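Hypothetical sugar ABC-transporter sugar binding protein (Arthrobacter globiformis, PDB 7BVT) binds cyclic alpha-maltosyl-(1→6)-maltose, probably delivering it to an ABC transporter for uptake. Local coordinates at residues W206-N217 with H369-V380. Residues are numbered along the deposited sequence; the frame is centred on the assembly and turned at random.
Sequences WQAGGDFLTADN and HARPNTALYPTV. With GLC (alpha-D-glucopyranose), chain B.
In this solute-binding protein, the end of helix 195-207 and the loop that follows (206-217) pack against 369-380, which carries R371 of the glycan pocket, and W206 stacks on H369 at one end of the contact. The indole five-membered ring and the imidazole form an offset stack, centroids 4.0 Å apart and planes at 13°. H369 CB sits over the indole six-membered ring, 3.5 Å from its centroid. In return, W206 CB lies over the imidazole face. W206 CG stands anti to the carbonyl carbon (chi1 -71°), which lays the indole along H369. With W206 cut back to alanine, the imidazole is likely to lose its stacking partner and H369 CB the ring it rests on.

Farther along, F212 CE2 reaches V380 CG1 at 3.8 Å and Y377 CE1 at 3.9 Å. P372 CG meets the edge of the F212 ring. L213 CD1 packs on P372 CG at 3.7 Å and also touches T374 CG2. N217 OD1 lies 3.3 Å from P372 CB. A water links N217 O to T374 OG1, and the same OG1 accepts from L376 N as a cap before helix 377-392.

R371 leaves this apolar surface for the sugar. Its NH1 donates to glucose O3 and L294 O, its NH2 to glucose O4 at 2.8 Å. E195 OE2 forms a salt bridge with R371 NH2 and a hydrogen bond with Y377 OH. Stack and apolar packing thus hold the backbone on either side of R371, and E195 probably helps orient the guanidinium for the glucose.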
loop_
_atom_site.group_PDB
_atom_site.type_symbol
_atom_site.label_atom_id
_atom_site.label_comp_id
_atom_site.label_asym_id
_atom_site.label_seq_id
_atom_site.Cartn_x
_atom_site.Cartn_y
_atom_site.Cartn_z
ATOM N N TRP A 206 9.266 -8.493 6.403
ATOM C CA TRP A 206 10.338 -7.505 6.148
ATOM C C TRP A 206 10.967 -6.973 7.443
ATOM O O TRP A 206 12.228 -6.843 7.483
ATOM C CB TRP A 206 9.796 -6.373 5.307
ATOM C CG TRP A 206 9.503 -6.735 3.894
ATOM C CD1 TRP A 206 10.206 -7.558 3.061
ATOM C CD2 TRP A 206 8.377 -6.259 3.146
ATOM N NE1 TRP A 206 9.587 -7.628 1.825
ATOM C CE2 TRP A 206 8.441 -6.860 1.862
ATOM C CE3 TRP A 206 7.282 -5.441 3.465
ATOM C CZ2 TRP A 206 7.496 -6.602 0.888
ATOM C CZ3 TRP A 206 6.372 -5.162 2.472
ATOM C CH2 TRP A 206 6.475 -5.739 1.213
ATOM N N GLN A 207 10.176 -6.757 8.491
ATOM C CA GLN A 207 10.726 -6.270 9.762
ATOM C C GLN A 207 11.678 -7.320 10.345
ATOM O O GLN A 207 12.645 -6.931 10.974
ATOM C CB GLN A 207 9.596 -6.062 10.774
ATOM C CG GLN A 207 8.705 -4.887 10.423
ATOM C CD GLN A 207 7.549 -4.807 11.374
ATOM O OE1 GLN A 207 7.108 -5.842 11.885
ATOM N NE2 GLN A 207 7.083 -3.591 11.690
ATOM N N ALA A 208 11.434 -8.614 10.135
ATOM C CA ALA A 208 12.308 -9.703 10.629
ATOM C C ALA A 208 13.579 -9.826 9.757
ATOM O O ALA A 208 14.471 -10.631 10.108
ATOM C CB ALA A 208 11.552 -10.999 10.671
ATOM N N GLY A 209 13.695 -9.067 8.668
ATOM C CA GLY A 209 14.872 -9.143 7.781
ATOM C C GLY A 209 14.644 -10.114 6.654
ATOM O O GLY A 209 15.606 -10.450 5.959
ATOM N N GLY A 210 13.385 -10.536 6.464
ATOM C CA GLY A 210 12.995 -11.539 5.455
ATOM C C GLY A 210 12.729 -10.924 4.098
ATOM O O GLY A 210 12.706 -9.697 3.975
ATOM N N ASP A 211 12.569 -11.771 3.097
ATOM C CA ASP A 211 12.227 -11.391 1.721
ATOM C C ASP A 211 10.995 -12.184 1.335
ATOM O O ASP A 211 10.851 -13.339 1.781
ATOM C CB ASP A 211 13.412 -11.644 0.785
ATOM C CG ASP A 211 14.676 -10.931 1.207
ATOM O OD1 ASP A 211 14.702 -9.725 1.129
ATOM O OD2 ASP A 211 15.642 -11.627 1.585
ATOM N N PHE A 212 10.183 -11.647 0.427
ATOM C CA PHE A 212 8.967 -12.349 -0.045
ATOM C C PHE A 212 9.336 -13.193 -1.264
ATOM O O PHE A 212 9.296 -14.423 -1.165
ATOM C CB PHE A 212 7.802 -11.373 -0.270
ATOM C CG PHE A 212 6.519 -12.059 -0.623
ATOM C CD1 PHE A 212 5.871 -12.836 0.311
ATOM C CD2 PHE A 212 5.991 -11.973 -1.898
ATOM C CE1 PHE A 212 4.695 -13.485 -0.029
ATOM C CE2 PHE A 212 4.831 -12.629 -2.238
ATOM C CZ PHE A 212 4.165 -13.379 -1.298
ATOM N N LEU A 213 9.655 -12.541 -2.383
ATOM C CA LEU A 213 10.250 -13.282 -3.538
ATOM C C LEU A 213 11.730 -12.959 -3.655
ATOM O O LEU A 213 12.276 -12.030 -3.032
ATOM C CB LEU A 213 9.530 -12.917 -4.837
ATOM C CG LEU A 213 8.020 -13.159 -4.912
ATOM C CD1 LEU A 213 7.455 -12.948 -6.300
ATOM C CD2 LEU A 213 7.605 -14.525 -4.375
ATOM N N THR A 214 12.423 -13.754 -4.471
ATOM C CA THR A 214 13.837 -13.454 -4.823
ATOM C C THR A 214 13.874 -12.172 -5.646
ATOM O O THR A 214 12.810 -11.727 -6.130
ATOM C CB THR A 214 14.437 -14.631 -5.603
ATOM O OG1 THR A 214 13.573 -14.805 -6.717
ATOM C CG2 THR A 214 14.548 -15.874 -4.747
ATOM N N ALA A 215 15.062 -11.603 -5.827
ATOM C CA ALA A 215 15.241 -10.272 -6.466
ATOM C C ALA A 215 14.731 -10.308 -7.913
ATOM O O ALA A 215 14.175 -9.302 -8.353
ATOM C CB ALA A 215 16.681 -9.815 -6.398
ATOM N N ASP A 216 14.788 -11.464 -8.585
ATOM C CA ASP A 216 14.238 -11.594 -9.965
ATOM C C ASP A 216 12.783 -12.097 -9.998
ATOM O O ASP A 216 12.278 -12.387 -11.083
ATOM C CB ASP A 216 15.192 -12.460 -10.802
ATOM C CG ASP A 216 15.200 -13.925 -10.441
ATOM O OD1 ASP A 216 14.427 -14.323 -9.539
ATOM O OD2 ASP A 216 15.967 -14.674 -11.098
ATOM N N ASN A 217 12.078 -12.168 -8.862
ATOM C CA ASN A 217 10.674 -12.634 -8.781
ATOM C C ASN A 217 10.527 -14.060 -9.323
ATOM O O ASN A 217 9.418 -14.432 -9.671
ATOM C CB ASN A 217 9.707 -11.640 -9.451
ATOM C CG ASN A 217 9.770 -10.278 -8.777
ATOM O OD1 ASN A 217 10.112 -10.175 -7.581
ATOM N ND2 ASN A 217 9.535 -9.229 -9.563
ATOM N N HIS A 369 8.323 -0.724 1.944
ATOM C CA HIS A 369 8.650 -1.622 0.830
ATOM C C HIS A 369 7.491 -1.667 -0.135
ATOM O O HIS A 369 6.374 -1.482 0.307
ATOM C CB HIS A 369 8.922 -3.029 1.342
ATOM C CG HIS A 369 10.100 -3.190 2.231
ATOM N ND1 HIS A 369 11.042 -4.160 1.993
ATOM C CD2 HIS A 369 10.458 -2.596 3.398
ATOM C CE1 HIS A 369 11.970 -4.101 2.906
ATOM N NE2 HIS A 369 11.627 -3.197 3.807
ATOM N N ALA A 370 7.769 -1.998 -1.400
ATOM C CA ALA A 370 6.735 -2.373 -2.377
ATOM C C ALA A 370 6.750 -3.885 -2.603
ATOM O O ALA A 370 7.831 -4.469 -2.602
ATOM C CB ALA A 370 6.962 -1.664 -3.704
ATOM N N ARG A 371 5.561 -4.429 -2.838
ATOM C CA ARG A 371 5.324 -5.813 -3.301
ATOM C C ARG A 371 6.094 -6.042 -4.588
ATOM O O ARG A 371 6.518 -5.113 -5.294
ATOM C CB ARG A 371 3.831 -6.030 -3.403
ATOM C CG ARG A 371 3.207 -6.257 -2.013
ATOM C CD ARG A 371 1.710 -6.102 -1.970
ATOM N NE ARG A 371 1.368 -4.690 -2.128
ATOM C CZ ARG A 371 0.148 -4.228 -2.292
ATOM N NH1 ARG A 371 -0.057 -2.917 -2.432
ATOM N NH2 ARG A 371 -0.871 -5.057 -2.208
ATOM N N PRO A 372 6.381 -7.313 -4.910
ATOM C CA PRO A 372 7.110 -7.602 -6.136
ATOM C C PRO A 372 6.280 -7.313 -7.388
ATOM O O PRO A 372 5.062 -7.491 -7.420
ATOM C CB PRO A 372 7.405 -9.083 -6.052
ATOM C CG PRO A 372 6.271 -9.597 -5.195
ATOM C CD PRO A 372 6.013 -8.517 -4.152
ATOM N N ASN A 373 6.989 -6.836 -8.413
ATOM C CA ASN A 373 6.373 -6.293 -9.650
ATOM C C ASN A 373 6.182 -7.400 -10.699
ATOM O O ASN A 373 6.293 -7.131 -11.887
ATOM C CB ASN A 373 7.118 -5.071 -10.172
ATOM C CG ASN A 373 8.491 -5.382 -10.683
ATOM O OD1 ASN A 373 8.946 -6.540 -10.596
ATOM N ND2 ASN A 373 9.146 -4.352 -11.200
ATOM N N THR A 374 5.837 -8.595 -10.265
ATOM C CA THR A 374 5.506 -9.709 -11.200
ATOM C C THR A 374 4.037 -9.628 -11.567
ATOM O O THR A 374 3.197 -9.390 -10.724
ATOM C CB THR A 374 5.918 -11.058 -10.609
ATOM O OG1 THR A 374 5.403 -12.060 -11.497
ATOM C CG2 THR A 374 5.447 -11.305 -9.191
ATOM N N ALA A 375 3.719 -9.906 -12.850
ATOM C CA ALA A 375 2.347 -10.021 -13.355
ATOM C C ALA A 375 1.588 -11.223 -12.765
ATOM O O ALA A 375 0.335 -11.166 -12.749
ATOM C CB ALA A 375 2.426 -10.101 -14.859
ATOM N N LEU A 376 2.295 -12.157 -12.153
ATOM C CA LEU A 376 1.665 -13.315 -11.455
ATOM C C LEU A 376 1.404 -12.958 -9.988
ATOM O O LEU A 376 0.909 -13.809 -9.256
ATOM C CB LEU A 376 2.620 -14.493 -11.585
ATOM C CG LEU A 376 2.731 -15.045 -13.014
ATOM C CD1 LEU A 376 3.951 -15.935 -13.191
ATOM C CD2 LEU A 376 1.459 -15.760 -13.359
ATOM N N TYR A 377 1.645 -11.722 -9.567
ATOM C CA TYR A 377 1.538 -11.437 -8.103
ATOM C C TYR A 377 0.166 -11.815 -7.544
ATOM O O TYR A 377 0.085 -12.421 -6.470
ATOM C CB TYR A 377 1.871 -9.963 -7.796
ATOM C CG TYR A 377 1.736 -9.693 -6.322
ATOM C CD1 TYR A 377 2.657 -10.225 -5.436
ATOM C CD2 TYR A 377 0.638 -9.053 -5.808
ATOM C CE1 TYR A 377 2.522 -10.040 -4.063
ATOM C CE2 TYR A 377 0.498 -8.829 -4.440
ATOM C CZ TYR A 377 1.427 -9.356 -3.570
ATOM O OH TYR A 377 1.223 -9.183 -2.211
ATOM N N PRO A 378 -1.000 -11.506 -8.180
ATOM C CA PRO A 378 -2.283 -11.853 -7.593
ATOM C C PRO A 378 -2.410 -13.366 -7.349
ATOM O O PRO A 378 -2.917 -13.756 -6.318
ATOM C CB PRO A 378 -3.328 -11.325 -8.593
ATOM C CG PRO A 378 -2.574 -10.229 -9.333
ATOM C CD PRO A 378 -1.147 -10.716 -9.411
ATOM N N THR A 379 -1.967 -14.188 -8.292
ATOM C CA THR A 379 -2.002 -15.663 -8.119
ATOM C C THR A 379 -1.055 -16.102 -7.001
ATOM O O THR A 379 -1.421 -16.953 -6.155
ATOM C CB THR A 379 -1.674 -16.414 -9.415
ATOM O OG1 THR A 379 -2.553 -15.810 -10.354
ATOM C CG2 THR A 379 -1.946 -17.886 -9.243
ATOM N N VAL A 380 0.122 -15.500 -6.965
ATOM C CA VAL A 380 1.124 -15.747 -5.902
ATOM C C VAL A 380 0.494 -15.435 -4.547
ATOM O O VAL A 380 0.633 -16.216 -3.585
ATOM C CB VAL A 380 2.404 -14.948 -6.149
ATOM C CG1 VAL A 380 3.307 -14.910 -4.919
ATOM C CG2 VAL A 380 3.146 -15.512 -7.350
HETATM C C1 GLC B . -4.967 -0.450 -0.350
HETATM C C2 GLC B . -3.769 -0.200 -1.212
HETATM C C3 GLC B . -3.575 -1.334 -2.187
HETATM C C4 GLC B . -3.513 -2.645 -1.387
HETATM C C5 GLC B . -4.817 -2.837 -0.625
HETATM C C6 GLC B . -4.770 -4.126 0.215
HETATM O O2 GLC B . -3.906 1.091 -1.778
HETATM O O3 GLC B . -2.386 -1.092 -2.958
HETATM O O4 GLC B . -3.358 -3.769 -2.233
HETATM O O5 GLC B . -4.954 -1.765 0.275
HETATM O O6 GLC B . -6.113 -4.512 0.496
HETATM O O HOH W 1 7.783 -13.742 -11.766
#